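Local coordinates for heme-binding protein A / AI-2 binding protein A (Helicobacter pylori SS1, PDB 6OFQ) that binds peptides such as STSA in the periplasm and probably delivers them to an ABC transporter, as a type II substrate-binding protein, at residues F35-G38 / A39-S42; D84-D88 / G89-T93; L442-K445 / Q446-S449. One frame throughout, in Å; residues are numbered along the deposited sequence.

Contact 1 of 3, residues F35-G38 / A39-S42; sequences FARG and ADGS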
ATOM      1  N   PHE A  35       3.757 -13.790 -13.367  1.00  6.22           N
ATOM      2  CA  PHE A  35       3.409 -12.385 -13.115  1.00  5.98           C
ATOM      3  C   PHE A  35       4.746 -11.653 -13.096  1.00  5.62           C
ATOM      4  O   PHE A  35       5.694 -12.144 -12.482  1.00  7.21           O
ATOM      5  CB  PHE A  35       2.766 -12.324 -11.741  1.00  6.10           C
ATOM      6  CG  PHE A  35       2.414 -10.973 -11.208  1.00  5.61           C
ATOM      7  CD1 PHE A  35       3.304 -10.229 -10.468  1.00  5.89           C
ATOM      8  CD2 PHE A  35       1.153 -10.446 -11.335  1.00  5.90           C
ATOM      9  CE1 PHE A  35       2.944  -8.993  -9.942  1.00  6.14           C
ATOM     10  CE2 PHE A  35       0.767  -9.226 -10.799  1.00  6.63           C
ATOM     11  CZ  PHE A  35       1.695  -8.491 -10.099  1.00  6.97           C
ATOM     12  N   ALA A  36       4.789 -10.479 -13.691  1.00  5.36           N
ATOM     13  CA  ALA A  36       6.012  -9.689 -13.634  1.00  5.05           C
ATOM     14  C   ALA A  36       5.697  -8.280 -13.151  1.00  4.97           C
ATOM     15  O   ALA A  36       4.670  -7.670 -13.421  1.00  4.68           O
ATOM     16  CB  ALA A  36       6.666  -9.632 -15.023  1.00  6.01           C
ATOM     17  N   ARG A  37       6.708  -7.722 -12.486  1.00  4.86           N
ATOM     18  CA  ARG A  37       6.633  -6.439 -11.836  1.00  4.84           C
ATOM     19  C   ARG A  37       8.004  -5.823 -11.743  1.00  4.64           C
ATOM     20  O   ARG A  37       9.028  -6.443 -12.037  1.00  4.40           O
ATOM     21  CB  ARG A  37       5.926  -6.576 -10.498  1.00  4.75           C
ATOM     22  CG  ARG A  37       6.445  -7.662  -9.570  1.00  4.40           C
ATOM     23  CD  ARG A  37       7.771  -7.337  -8.909  1.00  4.61           C
ATOM     24  NE  ARG A  37       8.223  -8.317  -7.913  1.00  4.72           N
ATOM     25  CZ  ARG A  37       7.740  -8.504  -6.688  1.00  4.55           C
ATOM     26  NH1 ARG A  37       6.733  -7.756  -6.319  1.00  4.15           N
ATOM     27  NH2 ARG A  37       8.168  -9.462  -5.921  1.00  5.14           N
ATOM     28  N   GLY A  38       8.080  -4.558 -11.405  1.00  4.81           N
ATOM     29  CA  GLY A  38       9.278  -3.754 -11.505  1.00  5.31           C
ATOM     30  C   GLY A  38      10.287  -3.818 -10.411  1.00  6.10           C
ATOM     31  O   GLY A  38      11.469  -3.593 -10.661  1.00  7.11           O
ATOM     32  N   ALA A  39       9.906  -4.124  -9.175  1.00  6.26           N
ATOM     33  CA  ALA A  39      10.797  -4.157  -7.996  1.00  6.55           C
ATOM     34  C   ALA A  39      10.346  -5.277  -7.085  1.00  6.72           C
ATOM     35  O   ALA A  39       9.155  -5.499  -6.856  1.00  5.34           O
ATOM     36  CB  ALA A  39      10.763  -2.834  -7.292  1.00  7.41           C
ATOM     37  N   ASP A  40      11.345  -5.936  -6.536  1.00  6.19           N
ATOM     38  CA  ASP A  40      11.104  -7.062  -5.627  1.00  6.02           C
ATOM     39  C   ASP A  40      10.480  -6.599  -4.305  1.00  6.05           C
ATOM     40  O   ASP A  40      10.565  -5.465  -3.930  1.00  5.90           O
ATOM     41  CB  ASP A  40      12.435  -7.753  -5.357  1.00  6.39           C
ATOM     42  CG  ASP A  40      12.323  -9.150  -4.781  1.00  7.37           C
ATOM     43  OD1 ASP A  40      11.229  -9.755  -4.779  1.00  7.49           O
ATOM     44  OD2 ASP A  40      13.405  -9.606  -4.308  1.00  8.73           O
ATOM     45  N   GLY A  41       9.860  -7.571  -3.649  1.00  6.02           N
ATOM     46  CA  GLY A  41       9.490  -7.369  -2.240  1.00  5.98           C
ATOM     47  C   GLY A  41      10.711  -7.191  -1.353  1.00  6.17           C
ATOM     48  O   GLY A  41      11.848  -7.549  -1.718  1.00  6.11           O
ATOM     49  N   SER A  42      10.462  -6.670  -0.153  1.00  5.75           N
ATOM     50  CA  SER A  42      11.495  -6.365   0.815  1.00  6.18           C
ATOM     51  C   SER A  42      11.440  -7.270   2.050  1.00  6.71           C
ATOM     52  O   SER A  42      12.392  -7.261   2.844  1.00  8.06           O
ATOM     53  CB  SER A  42      11.404  -4.882   1.228  1.00  7.21           C
ATOM     54  OG  SER A  42      11.808  -4.028   0.159  1.00  8.68           O
TER

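Contact 2 of 3, residues D84-D88 / G89-T93; sequences DISPD and GLVYT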
ATOM      1  N   ASP A  84     -18.932  -9.932  16.708  1.00  6.91           N
ATOM      2  CA  ASP A  84     -19.917  -9.030  17.303  1.00  8.94           C
ATOM      3  C   ASP A  84     -19.238  -7.774  17.766  1.00  8.04           C
ATOM      4  O   ASP A  84     -18.153  -7.842  18.395  1.00  9.16           O
ATOM      5  CB  ASP A  84     -20.568  -9.760  18.479  1.00 11.68           C
ATOM      6  CG  ASP A  84     -21.153 -11.138  18.069  1.00 15.98           C
ATOM      7  OD1 ASP A  84     -22.289 -11.090  17.557  1.00 19.48           O
ATOM      8  OD2 ASP A  84     -20.550 -12.181  18.408  1.00 21.26           O
ATOM      9  N   ILE A  85     -19.868  -6.613  17.590  1.00  6.02           N
ATOM     10  CA  ILE A  85     -19.299  -5.337  17.946  1.00  5.91           C
ATOM     11  C   ILE A  85     -20.281  -4.654  18.879  1.00  5.04           C
ATOM     12  O   ILE A  85     -21.480  -4.593  18.560  1.00  6.81           O
ATOM     13  CB  ILE A  85     -19.112  -4.425  16.703  1.00  6.08           C
ATOM     14  CG1 ILE A  85     -18.267  -5.144  15.640  1.00  7.09           C
ATOM     15  CG2 ILE A  85     -18.346  -3.217  17.176  1.00  6.13           C
ATOM     16  CD1 ILE A  85     -18.151  -4.462  14.296  1.00  8.39           C
ATOM     17  N   SER A  86     -19.806  -4.243  20.051  1.00  4.31           N
ATOM     18  CA  SER A  86     -20.709  -3.554  20.954  1.00  4.47           C
ATOM     19  C   SER A  86     -21.177  -2.230  20.360  1.00  4.79           C
ATOM     20  O   SER A  86     -20.508  -1.587  19.538  1.00  4.76           O
ATOM     21  CB  SER A  86     -20.035  -3.404  22.299  1.00  4.43           C
ATOM     22  OG  SER A  86     -18.877  -2.545  22.161  1.00  4.45           O
ATOM     23  N   PRO A  87     -22.351  -1.766  20.816  1.00  4.62           N
ATOM     24  CA  PRO A  87     -22.978  -0.647  20.129  1.00  5.26           C
ATOM     25  C   PRO A  87     -22.346   0.696  20.439  1.00  6.33           C
ATOM     26  O   PRO A  87     -22.722   1.687  19.767  1.00  8.69           O
ATOM     27  CB  PRO A  87     -24.456  -0.703  20.549  1.00  5.44           C
ATOM     28  CG  PRO A  87     -24.387  -1.402  21.867  1.00  4.68           C
ATOM     29  CD  PRO A  87     -23.331  -2.428  21.713  1.00  4.91           C
ATOM     30  N   ASP A  88     -21.440   0.760  21.396  1.00  5.36           N
ATOM     31  CA  ASP A  88     -20.609   1.940  21.696  1.00  5.62           C
ATOM     32  C   ASP A  88     -19.294   1.881  20.935  1.00  5.41           C
ATOM     33  O   ASP A  88     -18.436   2.759  21.110  1.00  6.43           O
ATOM     34  CB  ASP A  88     -20.385   2.035  23.186  1.00  5.93           C
ATOM     35  CG  ASP A  88     -19.862   0.777  23.809  1.00  6.48           C
ATOM     36  OD1 ASP A  88     -19.305  -0.073  23.071  1.00  6.50           O
ATOM     37  OD2 ASP A  88     -20.008   0.549  25.051  1.00  7.70           O
ATOM     38  N   GLY A  89     -19.077   0.871  20.117  1.00  5.13           N
ATOM     39  CA  GLY A  89     -17.837   0.757  19.359  1.00  5.36           C
ATOM     40  C   GLY A  89     -16.613   0.302  20.104  1.00  4.96           C
ATOM     41  O   GLY A  89     -15.486   0.392  19.588  1.00  6.08           O
ATOM     42  N   LEU A  90     -16.741  -0.087  21.390  1.00  4.89           N
ATOM     43  CA  LEU A  90     -15.592  -0.342  22.221  1.00  5.22           C
ATOM     44  C   LEU A  90     -15.080  -1.777  22.244  1.00  4.99           C
ATOM     45  O   LEU A  90     -13.919  -2.002  22.603  1.00  5.25           O
ATOM     46  CB  LEU A  90     -15.846   0.122  23.656  1.00  6.41           C
ATOM     47  CG  LEU A  90     -16.178   1.625  23.761  1.00  6.58           C
ATOM     48  CD1 LEU A  90     -16.516   1.923  25.216  1.00  8.57           C
ATOM     49  CD2 LEU A  90     -14.956   2.440  23.307  1.00  7.27           C
ATOM     50  N   VAL A  91     -15.974  -2.732  21.986  1.00  4.13           N
ATOM     51  CA  VAL A  91     -15.617  -4.130  22.146  1.00  4.73           C
ATOM     52  C   VAL A  91     -15.921  -4.901  20.897  1.00  4.55           C
ATOM     53  O   VAL A  91     -17.055  -4.868  20.428  1.00  4.49           O
ATOM     54  CB  VAL A  91     -16.277  -4.755  23.376  1.00  4.91           C
ATOM     55  CG1 VAL A  91     -15.836  -6.213  23.558  1.00  4.86           C
ATOM     56  CG2 VAL A  91     -15.906  -4.036  24.621  1.00  5.45           C
ATOM     57  N   TYR A  92     -14.898  -5.576  20.358  1.00  5.03           N
ATOM     58  CA  TYR A  92     -15.035  -6.428  19.173  1.00  4.97           C
ATOM     59  C   TYR A  92     -14.677  -7.853  19.522  1.00  5.13           C
ATOM     60  O   TYR A  92     -13.574  -8.099  19.979  1.00  5.69           O
ATOM     61  CB  TYR A  92     -14.086  -6.024  18.022  1.00  5.33           C
ATOM     62  CG  TYR A  92     -14.364  -4.687  17.408  1.00  5.06           C
ATOM     63  CD1 TYR A  92     -14.271  -3.493  18.102  1.00  5.73           C
ATOM     64  CD2 TYR A  92     -14.640  -4.597  16.045  1.00  5.44           C
ATOM     65  CE1 TYR A  92     -14.489  -2.284  17.485  1.00  5.51           C
ATOM     66  CE2 TYR A  92     -14.830  -3.373  15.431  1.00  5.87           C
ATOM     67  CZ  TYR A  92     -14.740  -2.226  16.139  1.00  6.12           C
ATOM     68  OH  TYR A  92     -14.970  -0.994  15.562  1.00  6.33           O
ATOM     69  N   THR A  93     -15.633  -8.777  19.393  1.00  4.75           N
ATOM     70  CA  THR A  93     -15.379 -10.180  19.714  1.00  5.49           C
ATOM     71  C   THR A  93     -15.421 -11.009  18.419  1.00  5.29           C
ATOM     72  O   THR A  93     -16.400 -10.965  17.690  1.00  5.73           O
ATOM     73  CB  THR A  93     -16.449 -10.734  20.670  1.00  5.93           C
ATOM     74  OG1 THR A  93     -16.488  -9.938  21.865  1.00  5.80           O
ATOM     75  CG2 THR A  93     -16.072 -12.111  21.104  1.00  7.00           C
TER
HETATM   76  O   HOH W   1     -18.312  -7.929  21.380  1.00 10.75           O

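Contact 3 of 3, residues L442-K445 / Q446-S449; sequences LWSK and QAAS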
ATOM      1  N   LEU A 442      -1.165   8.784   6.386  1.00  3.93           N
ATOM      2  CA  LEU A 442      -0.102   9.482   5.638  1.00  4.08           C
ATOM      3  C   LEU A 442       0.116  10.916   6.023  1.00  4.39           C
ATOM      4  O   LEU A 442       1.151  11.499   5.700  1.00  5.18           O
ATOM      5  CB  LEU A 442      -0.301   9.433   4.110  1.00  4.39           C
ATOM      6  CG  LEU A 442      -0.628   8.037   3.593  1.00  5.16           C
ATOM      7  CD1 LEU A 442      -0.996   8.137   2.112  1.00  5.87           C
ATOM      8  CD2 LEU A 442       0.480   7.023   3.793  1.00  6.41           C
ATOM      9  N   TRP A 443      -0.859  11.554   6.649  1.00  3.96           N
ATOM     10  CA  TRP A 443      -0.843  13.002   6.830  1.00  4.10           C
ATOM     11  C   TRP A 443      -1.057  13.543   8.243  1.00  4.45           C
ATOM     12  O   TRP A 443      -1.138  14.749   8.470  1.00  5.03           O
ATOM     13  CB  TRP A 443      -1.833  13.696   5.862  1.00  3.97           C
ATOM     14  CG  TRP A 443      -1.579  13.392   4.372  1.00  3.80           C
ATOM     15  CD1 TRP A 443      -2.190  12.453   3.600  1.00  3.66           C
ATOM     16  CD2 TRP A 443      -0.570  14.005   3.558  1.00  3.41           C
ATOM     17  NE1 TRP A 443      -1.630  12.428   2.341  1.00  3.38           N
ATOM     18  CE2 TRP A 443      -0.612  13.370   2.305  1.00  3.52           C
ATOM     19  CE3 TRP A 443       0.360  15.024   3.782  1.00  3.64           C
ATOM     20  CZ2 TRP A 443       0.221  13.767   1.276  1.00  3.92           C
ATOM     21  CZ3 TRP A 443       1.188  15.392   2.721  1.00  3.89           C
ATOM     22  CH2 TRP A 443       1.107  14.768   1.504  1.00  4.04           C
ATOM     23  N   SER A 444      -1.211  12.630   9.203  1.00  4.19           N
ATOM     24  CA  SER A 444      -1.488  13.041  10.588  1.00  4.42           C
ATOM     25  C   SER A 444      -0.212  13.314  11.394  1.00  4.97           C
ATOM     26  O   SER A 444       0.883  12.787  11.083  1.00  5.20           O
ATOM     27  CB  SER A 444      -2.341  12.020  11.340  1.00  4.36           C
ATOM     28  OG  SER A 444      -1.640  10.825  11.504  1.00  4.01           O
ATOM     29  N   LYS A 445      -0.387  13.999  12.523  1.00  6.41           N
ATOM     30  CA  LYS A 445       0.707  14.072  13.481  1.00  7.12           C
ATOM     31  C   LYS A 445       1.135  12.733  14.002  1.00  6.51           C
ATOM     32  O   LYS A 445       2.342  12.505  14.152  1.00  8.18           O
ATOM     33  CB  LYS A 445       0.359  15.008  14.618  1.00  8.49           C
ATOM     34  CG  LYS A 445       0.419  16.443  14.160  1.00  9.99           C
ATOM     35  CD  LYS A 445      -0.109  17.408  15.211  1.00 13.42           C
ATOM     36  CE  LYS A 445       0.868  17.329  16.392  1.00 16.48           C
ATOM     37  NZ  LYS A 445       0.885  18.551  17.239  1.00 21.34           N
ATOM     38  N   GLN A 446       0.176  11.867  14.276  1.00  6.67           N
ATOM     39  CA  GLN A 446       0.501  10.532  14.725  1.00  7.48           C
ATOM     40  C   GLN A 446       1.432   9.874  13.725  1.00  5.93           C
ATOM     41  O   GLN A 446       2.479   9.325  14.068  1.00  7.53           O
ATOM     42  CB  GLN A 446      -0.778   9.714  14.932  1.00  7.62           C
ATOM     43  CG  GLN A 446      -0.472   8.235  15.145  1.00  8.66           C
ATOM     44  CD  GLN A 446       0.327   7.957  16.417  1.00 11.24           C
ATOM     45  OE1 GLN A 446       0.022   8.518  17.475  1.00 14.84           O
ATOM     46  NE2 GLN A 446       1.290   7.071  16.370  1.00 11.59           N
ATOM     47  N   ALA A 447       1.104   9.957  12.434  1.00  5.48           N
ATOM     48  CA  ALA A 447       1.910   9.283  11.408  1.00  5.06           C
ATOM     49  C   ALA A 447       3.312   9.895  11.346  1.00  5.13           C
ATOM     50  O   ALA A 447       4.291   9.162  11.169  1.00  4.81           O
ATOM     51  CB  ALA A 447       1.252   9.335  10.037  1.00  4.93           C
ATOM     52  N   ALA A 448       3.408  11.203  11.457  1.00  5.57           N
ATOM     53  CA  ALA A 448       4.700  11.907  11.474  1.00  6.92           C
ATOM     54  C   ALA A 448       5.561  11.556  12.671  1.00  7.88           C
ATOM     55  O   ALA A 448       6.820  11.682  12.583  1.00  8.87           O
ATOM     56  CB  ALA A 448       4.509  13.403  11.405  1.00  6.86           C
ATOM     57  N   SER A 449       4.954  11.184  13.780  1.00  7.27           N
ATOM     58  CA  SER A 449       5.696  10.871  15.013  1.00  8.32           C
ATOM     59  C   SER A 449       6.477   9.550  14.896  1.00  9.91           C
ATOM     60  O   SER A 449       7.413   9.330  15.669  1.00 10.38           O
ATOM     61  CB  SER A 449       4.759  10.880  16.215  1.00 10.17           C
ATOM     62  OG  SER A 449       3.950   9.719  16.289  1.00  9.62           O
TER

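Contact 1 of 3, residues F35-G38 / A39-S42
A local salt bridge between R37 and D40 spans the point where strand 32-37 runs out into the loop that leads to helix 52-61. NH2 of R37 lies 3.3 Å from OD1 of D40, and the guanidinium and carboxylate planes are turned 63° apart, so the two groups meet obliquely. The chain of R37 bends over the backbone of the loop that follows: CG stands between the backbone N and the carbonyl carbon (chi1 51°), and a second bend at chi2 brings CD to 3.1 Å from A39 O. That oxygen lies over one face of the guanidinium, as do D40 CA, 3.6 Å above the plane and toward its rim, and G41 N. R37 ends a strand of the mixed sheet of this periplasmic binding protein, 32-37, which runs between strands 242-247 and 265-266; the rest of the contact is the loop after it. Stronger partners outside the loop fix both polar ends: R37 NH1 forms a salt bridge with E53 of helix 52-61 and NE a hydrogen bond with T247, while D40 OD2 accepts from D222 N and W219 NE1. The D40 carboxylate swings away from its own amide nitrogen, and OD1 faces the arginine. OD1 of D40 also takes a weak hydrogen bond from its neighbour's amide, G41 N, at 2.8 Å and a bent 121°.

Contact 2 of 3, residues D84-D88 / G89-T93
I85 packs on Y92 across an antiparallel beta hairpin, strands 75-85 and 91-96, closed by a type I turn from S86 to G89. From CB the I85 side chain forks: CG2 sits almost squarely over the Y92 ring, 3.8 Å from its centroid and 8° off the normal, a CH-pi contact. The other branch stays over the same face, above its rim, CG1 near CD2 and CD1 3.7 Å from CE2 of Y92. F175 meets the same tyrosine edge-to-face. I85 and Y92 are a non-hydrogen-bonded pair; beside them D84 and T93 exchange two backbone hydrogen bonds, and a water links D84 O to T93 OG1, which is hydrogen-bonded to R165 NE as well. At the turn S86 N is hydrogen-bonded to V91 O. S86 OG, held between its backbone N and carbonyl carbon by chi1 65°, accepts from V91 N and donates to D88 OD1. G89, with positive phi, closes the turn through its amide on S86 O. D88 OD1 is thus gripped twice: S86 OG arrives nearly head-on at 2.7 Å, while L90 N, at 3.1 Å, comes from above the carboxylate plane, 40° out of it.

Contact 3 of 3, residues L442-K445 / Q446-S449
S444 touches A447 through an N-cap bond: its OG accepts from A447 N at 3.0 Å and 157°, at the start of the short helix 445-449. The same serine is the first residue to leave helical geometry after helix 436-443, so it is the joint between two consecutive helices. Its side chain packs closely against the buried A447: with OG set between the backbone N and the carbonyl carbon (chi1 66°), the oxygen also lies 3.6 Å from A447 CB and 3.7 Å from Q446 CB. OG has a second partner in the carbonyl of Y440, and S444 O, which takes the helical bond from A448 N at 3.0 Å, also accepts from N455. The side of K445, Q446 and S449 is more open to solvent. There the polar ends of the long chains bond beyond the turn, K445 NZ in a salt bridge with D462 and Q446 NE2 to the carbonyl of E145. On the exposed S449, OG turns back to donate to Q446 O at 2.7 Å. Accepting from A447 N and donating to Y440 O, the S444 hydroxyl ties the first turn of one helix to the last turn of the other and supplies an acceptor for the A447 amide, as an N-cap does.

In the fold
The three contacts come in series along the chain. Contact 1 lies at the exit of strand 32-37, an inner strand of the mixed sheet, next to 242-247 and 265-266. Contact 2 is a hairpin tip of the separate antiparallel sheet, about 39 Å away between centres and on the opposite side of the chain's centre. Contact 3 lies between two helices late in the chain, about 28 Å from contact 1 and 26 Å from contact 2, again centre to centre. The three thus lie in separate secondary-structure units of one peptide-binding protein, a strand exit, a hairpin turn and a helix-helix joint, and none makes a direct contact with another.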